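Local coordinates for prolyl-tRNA synthetase (Giardia lamblia ATCC 50803, PDB 3IAL), which probably charges tRNA(Pro) with L-proline at the expense of ATP, and is captured here with its prolyl-adenylate intermediate bound, at residues B[205-210]-B[491-496]; B[302-307]-B[326-331]. All coordinates share one frame; numbering follows the deposited sequence.

Interaction 1 (B[205-210]-B[491-496]); sequences KGQKLR and PDENVL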
loop_
_atom_site.group_PDB
_atom_site.type_symbol
_atom_site.label_atom_id
_atom_site.label_comp_id
_atom_site.label_asym_id
_atom_site.label_seq_id
_atom_site.Cartn_x
_atom_site.Cartn_y
_atom_site.Cartn_z
ATOM N N LYS B 205 -7.999 -14.780 -18.772
ATOM C CA LYS B 205 -9.342 -14.387 -19.167
ATOM C C LYS B 205 -10.347 -14.917 -18.152
ATOM O O LYS B 205 -10.136 -15.963 -17.547
ATOM C CB LYS B 205 -9.647 -14.990 -20.546
ATOM C CG LYS B 205 -10.875 -14.438 -21.211
ATOM C CD LYS B 205 -11.108 -15.078 -22.554
ATOM C CE LYS B 205 -12.493 -14.719 -23.090
ATOM N NZ LYS B 205 -12.746 -15.344 -24.433
ATOM N N GLY B 206 -11.445 -14.193 -17.985
ATOM C CA GLY B 206 -12.555 -14.643 -17.162
ATOM C C GLY B 206 -13.850 -14.493 -17.931
ATOM O O GLY B 206 -13.919 -13.711 -18.874
ATOM N N GLN B 207 -14.878 -15.240 -17.530
ATOM C CA GLN B 207 -16.206 -15.088 -18.128
ATOM C C GLN B 207 -16.974 -13.955 -17.454
ATOM O O GLN B 207 -17.341 -14.058 -16.281
ATOM C CB GLN B 207 -17.015 -16.384 -18.021
ATOM C CG GLN B 207 -18.395 -16.303 -18.676
ATOM C CD GLN B 207 -18.326 -16.047 -20.176
ATOM O OE1 GLN B 207 -17.673 -16.784 -20.911
ATOM N NE2 GLN B 207 -19.014 -15.009 -20.634
ATOM N N LYS B 208 -17.216 -12.879 -18.202
ATOM C CA LYS B 208 -18.035 -11.769 -17.728
ATOM C C LYS B 208 -19.502 -12.179 -17.719
ATOM O O LYS B 208 -20.035 -12.563 -18.755
ATOM C CB LYS B 208 -17.849 -10.548 -18.626
ATOM C CG LYS B 208 -18.907 -9.461 -18.427
ATOM C CD LYS B 208 -18.477 -8.141 -19.056
ATOM C CE LYS B 208 -19.506 -7.049 -18.823
ATOM N NZ LYS B 208 -18.993 -5.735 -19.300
ATOM N N LEU B 209 -20.146 -12.088 -16.555
ATOM C CA LEU B 209 -21.557 -12.435 -16.418
ATOM C C LEU B 209 -22.331 -11.441 -15.579
ATOM O O LEU B 209 -21.791 -10.832 -14.661
ATOM C CB LEU B 209 -21.706 -13.800 -15.752
ATOM C CG LEU B 209 -21.082 -15.004 -16.444
ATOM C CD1 LEU B 209 -21.105 -16.193 -15.496
ATOM C CD2 LEU B 209 -21.795 -15.317 -17.761
ATOM N N ARG B 210 -23.612 -11.305 -15.895
ATOM C CA ARG B 210 -24.580 -10.781 -14.962
ATOM C C ARG B 210 -24.944 -11.942 -14.022
ATOM O O ARG B 210 -25.561 -12.925 -14.443
ATOM C CB ARG B 210 -25.821 -10.268 -15.699
ATOM C CG ARG B 210 -26.934 -9.723 -14.789
ATOM C CD ARG B 210 -26.573 -8.383 -14.180
ATOM N NE ARG B 210 -26.543 -7.305 -15.170
ATOM C CZ ARG B 210 -27.614 -6.643 -15.624
ATOM N NH1 ARG B 210 -28.838 -6.929 -15.190
ATOM N NH2 ARG B 210 -27.458 -5.682 -16.529
ATOM N N PRO B 491 -25.445 -10.223 -20.809
ATOM C CA PRO B 491 -26.496 -9.509 -21.528
ATOM C C PRO B 491 -26.079 -9.052 -22.929
ATOM O O PRO B 491 -26.940 -8.877 -23.797
ATOM C CB PRO B 491 -26.780 -8.298 -20.626
ATOM C CG PRO B 491 -26.274 -8.671 -19.303
ATOM C CD PRO B 491 -25.079 -9.520 -19.570
ATOM N N ASP B 492 -24.776 -8.879 -23.140
ATOM C CA ASP B 492 -24.228 -8.500 -24.447
ATOM C C ASP B 492 -24.245 -9.634 -25.486
ATOM O O ASP B 492 -24.015 -9.380 -26.668
ATOM C CB ASP B 492 -22.802 -7.960 -24.282
ATOM C CG ASP B 492 -22.752 -6.689 -23.440
ATOM O OD1 ASP B 492 -23.611 -5.799 -23.644
ATOM O OD2 ASP B 492 -21.855 -6.584 -22.574
ATOM N N GLU B 493 -24.490 -10.869 -25.049
ATOM C CA GLU B 493 -24.703 -11.985 -25.967
ATOM C C GLU B 493 -26.181 -12.049 -26.303
ATOM O O GLU B 493 -27.012 -12.250 -25.419
ATOM C CB GLU B 493 -24.285 -13.315 -25.339
ATOM C CG GLU B 493 -22.792 -13.521 -25.212
ATOM C CD GLU B 493 -22.445 -14.802 -24.472
ATOM O OE1 GLU B 493 -21.444 -14.807 -23.731
ATOM O OE2 GLU B 493 -23.168 -15.803 -24.632
ATOM N N ASN B 494 -26.518 -11.890 -27.577
ATOM C CA ASN B 494 -27.926 -11.910 -27.976
ATOM C C ASN B 494 -28.356 -13.258 -28.545
ATOM O O ASN B 494 -27.693 -13.822 -29.414
ATOM C CB ASN B 494 -28.253 -10.759 -28.935
ATOM C CG ASN B 494 -29.021 -9.639 -28.245
ATOM O OD1 ASN B 494 -30.058 -9.883 -27.621
ATOM N ND2 ASN B 494 -28.518 -8.411 -28.349
ATOM N N VAL B 495 -29.463 -13.773 -28.014
ATOM C CA VAL B 495 -29.966 -15.077 -28.409
ATOM C C VAL B 495 -30.550 -15.001 -29.813
ATOM O O VAL B 495 -31.143 -13.992 -30.205
ATOM C CB VAL B 495 -31.020 -15.626 -27.414
ATOM C CG1 VAL B 495 -32.275 -14.759 -27.401
ATOM C CG2 VAL B 495 -31.371 -17.070 -27.753
ATOM N N LEU B 496 -30.351 -16.070 -30.572
ATOM C CA LEU B 496 -30.902 -16.170 -31.905
ATOM C C LEU B 496 -32.406 -16.371 -31.766
ATOM O O LEU B 496 -32.847 -17.089 -30.875
ATOM C CB LEU B 496 -30.259 -17.340 -32.652
ATOM C CG LEU B 496 -28.738 -17.227 -32.835
ATOM C CD1 LEU B 496 -28.124 -18.568 -33.227
ATOM C CD2 LEU B 496 -28.420 -16.149 -33.870
HETATM O O HOH W 1 -19.020 -13.439 -23.278
#
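Q207 and E493 reach for each other from opposite directions, and a water bridges the amide nitrogen of one and a carboxylate oxygen of the other. NE2 of Q207 and OE1 of E493 stand 3.9 Å apart, too far for a direct bond. The water accepts from Q207 NE2 at 3.1 Å and donates to E493 OE1 at 2.8 Å. The amide and carboxylate planes are turned 79° from one another. Q207 is bent at chi2 (62°), which turns the amide along the strand, so that NE2 also donates to the carbonyl O of K208 at 3.2 Å from above the carbonyl plane. Two bonds therefore fix the rotation of the amide. Outside the two segments, OE1 of E493 is also hydrogen-bonded to the hydroxyl of Y513, while OE2 forms a salt bridge with R461.

At R210 the contact is made by carbon atoms. The ring of P491 lies against the base of R210, its CG 4.0 Å from R210 CB, and the same CG sits over one face of the guanidinium, since the arginine chain folds at chi2 and chi3 instead of running out straight. The guanidinium also makes a cation-pi contact with Y222.

K208, almost fully extended, carries NZ to 4.4 Å from OD2 of D492; the opposite charges lie near each other, beyond salt-bridge distance, and may attract weakly. K208 also makes a cation-pi contact with W191.

As a whole this is a surface contact through which the C-terminal region of the synthetase meets the class II core. Strand 207-211 is hydrogen-bonded antiparallel to strand 222-229 of the core and to strand 485-489, whose following loop supplies P491 to E493; strand 510-515 and helix 416-438 pack close to Q207.

Interaction 2 (B[302-307]-B[326-331]); sequences VVIIPI and NEIADT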
loop_
_atom_site.group_PDB
_atom_site.type_symbol
_atom_site.label_atom_id
_atom_site.label_comp_id
_atom_site.label_asym_id
_atom_site.label_seq_id
_atom_site.Cartn_x
_atom_site.Cartn_y
_atom_site.Cartn_z
ATOM N N VAL B 302 14.433 -11.141 -14.527
ATOM C CA VAL B 302 15.572 -11.776 -15.190
ATOM C C VAL B 302 16.621 -12.206 -14.173
ATOM O O VAL B 302 17.046 -11.416 -13.340
ATOM C CB VAL B 302 16.254 -10.807 -16.172
ATOM C CG1 VAL B 302 17.493 -11.452 -16.794
ATOM C CG2 VAL B 302 15.279 -10.351 -17.252
ATOM N N VAL B 303 17.041 -13.462 -14.242
ATOM C CA VAL B 303 18.171 -13.909 -13.432
ATOM C C VAL B 303 19.360 -14.152 -14.357
ATOM O O VAL B 303 19.258 -14.901 -15.328
ATOM C CB VAL B 303 17.840 -15.159 -12.595
ATOM C CG1 VAL B 303 17.350 -16.323 -13.481
ATOM C CG2 VAL B 303 19.055 -15.558 -11.749
ATOM N N ILE B 304 20.478 -13.495 -14.070
ATOM C CA ILE B 304 21.682 -13.660 -14.873
ATOM C C ILE B 304 22.602 -14.599 -14.121
ATOM O O ILE B 304 22.917 -14.361 -12.963
ATOM C CB ILE B 304 22.393 -12.318 -15.134
ATOM C CG1 ILE B 304 21.407 -11.267 -15.646
ATOM C CG2 ILE B 304 23.496 -12.494 -16.153
ATOM C CD1 ILE B 304 22.061 -9.926 -15.992
ATOM N N ILE B 305 23.026 -15.672 -14.779
ATOM C CA ILE B 305 23.841 -16.695 -14.137
ATOM C C ILE B 305 25.220 -16.792 -14.793
ATOM O O ILE B 305 25.330 -17.166 -15.958
ATOM C CB ILE B 305 23.147 -18.067 -14.180
ATOM C CG1 ILE B 305 21.793 -17.996 -13.461
ATOM C CG2 ILE B 305 24.033 -19.140 -13.524
ATOM C CD1 ILE B 305 20.897 -19.207 -13.692
ATOM N N PRO B 306 26.276 -16.428 -14.051
ATOM C CA PRO B 306 27.624 -16.693 -14.543
ATOM C C PRO B 306 27.891 -18.196 -14.546
ATOM O O PRO B 306 27.652 -18.848 -13.539
ATOM C CB PRO B 306 28.535 -15.988 -13.524
ATOM C CG PRO B 306 27.644 -15.277 -12.577
ATOM C CD PRO B 306 26.279 -15.830 -12.709
ATOM N N ILE B 307 28.348 -18.741 -15.671
ATOM C CA ILE B 307 28.651 -20.168 -15.754
ATOM C C ILE B 307 30.142 -20.407 -15.957
ATOM O O ILE B 307 30.862 -19.537 -16.466
ATOM C CB ILE B 307 27.834 -20.901 -16.857
ATOM C CG1 ILE B 307 28.171 -20.390 -18.258
ATOM C CG2 ILE B 307 26.346 -20.779 -16.585
ATOM C CD1 ILE B 307 27.421 -21.126 -19.366
ATOM N N ASN B 326 27.626 -7.785 -14.876
ATOM C CA ASN B 326 27.249 -6.528 -14.217
ATOM C C ASN B 326 26.815 -5.440 -15.202
ATOM O O ASN B 326 25.843 -4.735 -14.953
ATOM C CB ASN B 326 28.392 -6.008 -13.330
ATOM C CG ASN B 326 28.634 -6.881 -12.100
ATOM O OD1 ASN B 326 27.710 -7.467 -11.550
ATOM N ND2 ASN B 326 29.886 -6.955 -11.661
ATOM N N GLU B 327 27.532 -5.311 -16.316
ATOM C CA GLU B 327 27.165 -4.352 -17.362
ATOM C C GLU B 327 25.822 -4.691 -18.011
ATOM O O GLU B 327 25.078 -3.790 -18.404
ATOM C CB GLU B 327 28.240 -4.281 -18.451
ATOM C CG GLU B 327 29.583 -3.729 -17.993
ATOM C CD GLU B 327 30.633 -3.798 -19.088
ATOM O OE1 GLU B 327 30.296 -3.494 -20.254
ATOM O OE2 GLU B 327 31.792 -4.162 -18.788
ATOM N N ILE B 328 25.532 -5.987 -18.150
ATOM C CA ILE B 328 24.218 -6.432 -18.605
ATOM C C ILE B 328 23.161 -6.075 -17.554
ATOM O O ILE B 328 22.148 -5.459 -17.876
ATOM C CB ILE B 328 24.187 -7.947 -18.890
ATOM C CG1 ILE B 328 25.031 -8.274 -20.128
ATOM C CG2 ILE B 328 22.766 -8.428 -19.111
ATOM C CD1 ILE B 328 25.035 -9.754 -20.494
ATOM N N ALA B 329 23.416 -6.440 -16.300
ATOM C CA ALA B 329 22.487 -6.122 -15.217
ATOM C C ALA B 329 22.196 -4.614 -15.126
ATOM O O ALA B 329 21.039 -4.217 -15.002
ATOM C CB ALA B 329 23.007 -6.656 -13.885
ATOM N N ASP B 330 23.240 -3.791 -15.205
ATOM C CA ASP B 330 23.098 -2.338 -15.069
ATOM C C ASP B 330 22.277 -1.723 -16.204
ATOM O O ASP B 330 21.442 -0.862 -15.961
ATOM C CB ASP B 330 24.470 -1.649 -14.970
ATOM C CG ASP B 330 25.181 -1.928 -13.643
ATOM O OD1 ASP B 330 24.501 -2.230 -12.639
ATOM O OD2 ASP B 330 26.432 -1.835 -13.604
ATOM N N THR B 331 22.520 -2.169 -17.435
ATOM C CA THR B 331 21.713 -1.755 -18.585
ATOM C C THR B 331 20.235 -2.158 -18.419
ATOM O O THR B 331 19.337 -1.324 -18.568
ATOM C CB THR B 331 22.275 -2.357 -19.886
ATOM O OG1 THR B 331 23.579 -1.820 -20.126
ATOM C CG2 THR B 331 21.376 -2.042 -21.079
#
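I328 meets I304 first as helix 315-334 passes over strand 302-307. Its branch methyl CG2 touches CD1 of I304 at 3.5 Å, a snug methyl-to-methyl contact, and its CB is 4.1 Å from the same CD1. The isoleucine side chains run at a slant to one another. I304 has CG1 anti to its carbonyl carbon (chi1 -50°) and an extended chi2, which carries CD1 out from the strand to the helix. Strand, helix and the parallel strand 340-342 form a beta-alpha-beta unit, here within the anticodon-binding domain, and I304 is the residue by which strand 302-307 meets this turn of the crossover helix. A329 follows, where CD1 of I304 also lies near the helix backbone, 3.8 Å from A329 N and 4.0 Å from A329 CB. The alanine also touches V340 and I342 of strand 340-342, while I328 packs on V398 and M399 of helix 395-399. At T331 the hydroxyl OG1 donates back to the carbonyl O of E327 at 3.0 Å, nearly in line with the C=O, and the same oxygen accepts the T331 amide.

Overall arrangement
After several earlier helices and strands the chain reaches strand 207-211 of the class II core, the earlier half of interaction 1, and continues through strands 222-229, 235-245 and 263-274 and helix 276-285 before it reaches strand 302-307, in the anticodon-binding domain. Interaction 2 then closes a short loop, with 18 residues between its segments, inside one beta-alpha-beta unit. Interaction 1 closes only after 280 intervening residues, when the C-terminal region returns to the core, so the small closure lies wholly within the large one and the two do not cross. Their centres are 46 Å apart, on opposite sides of the chain's centre: one contact is internal to a domain, the other joins regions distant in sequence.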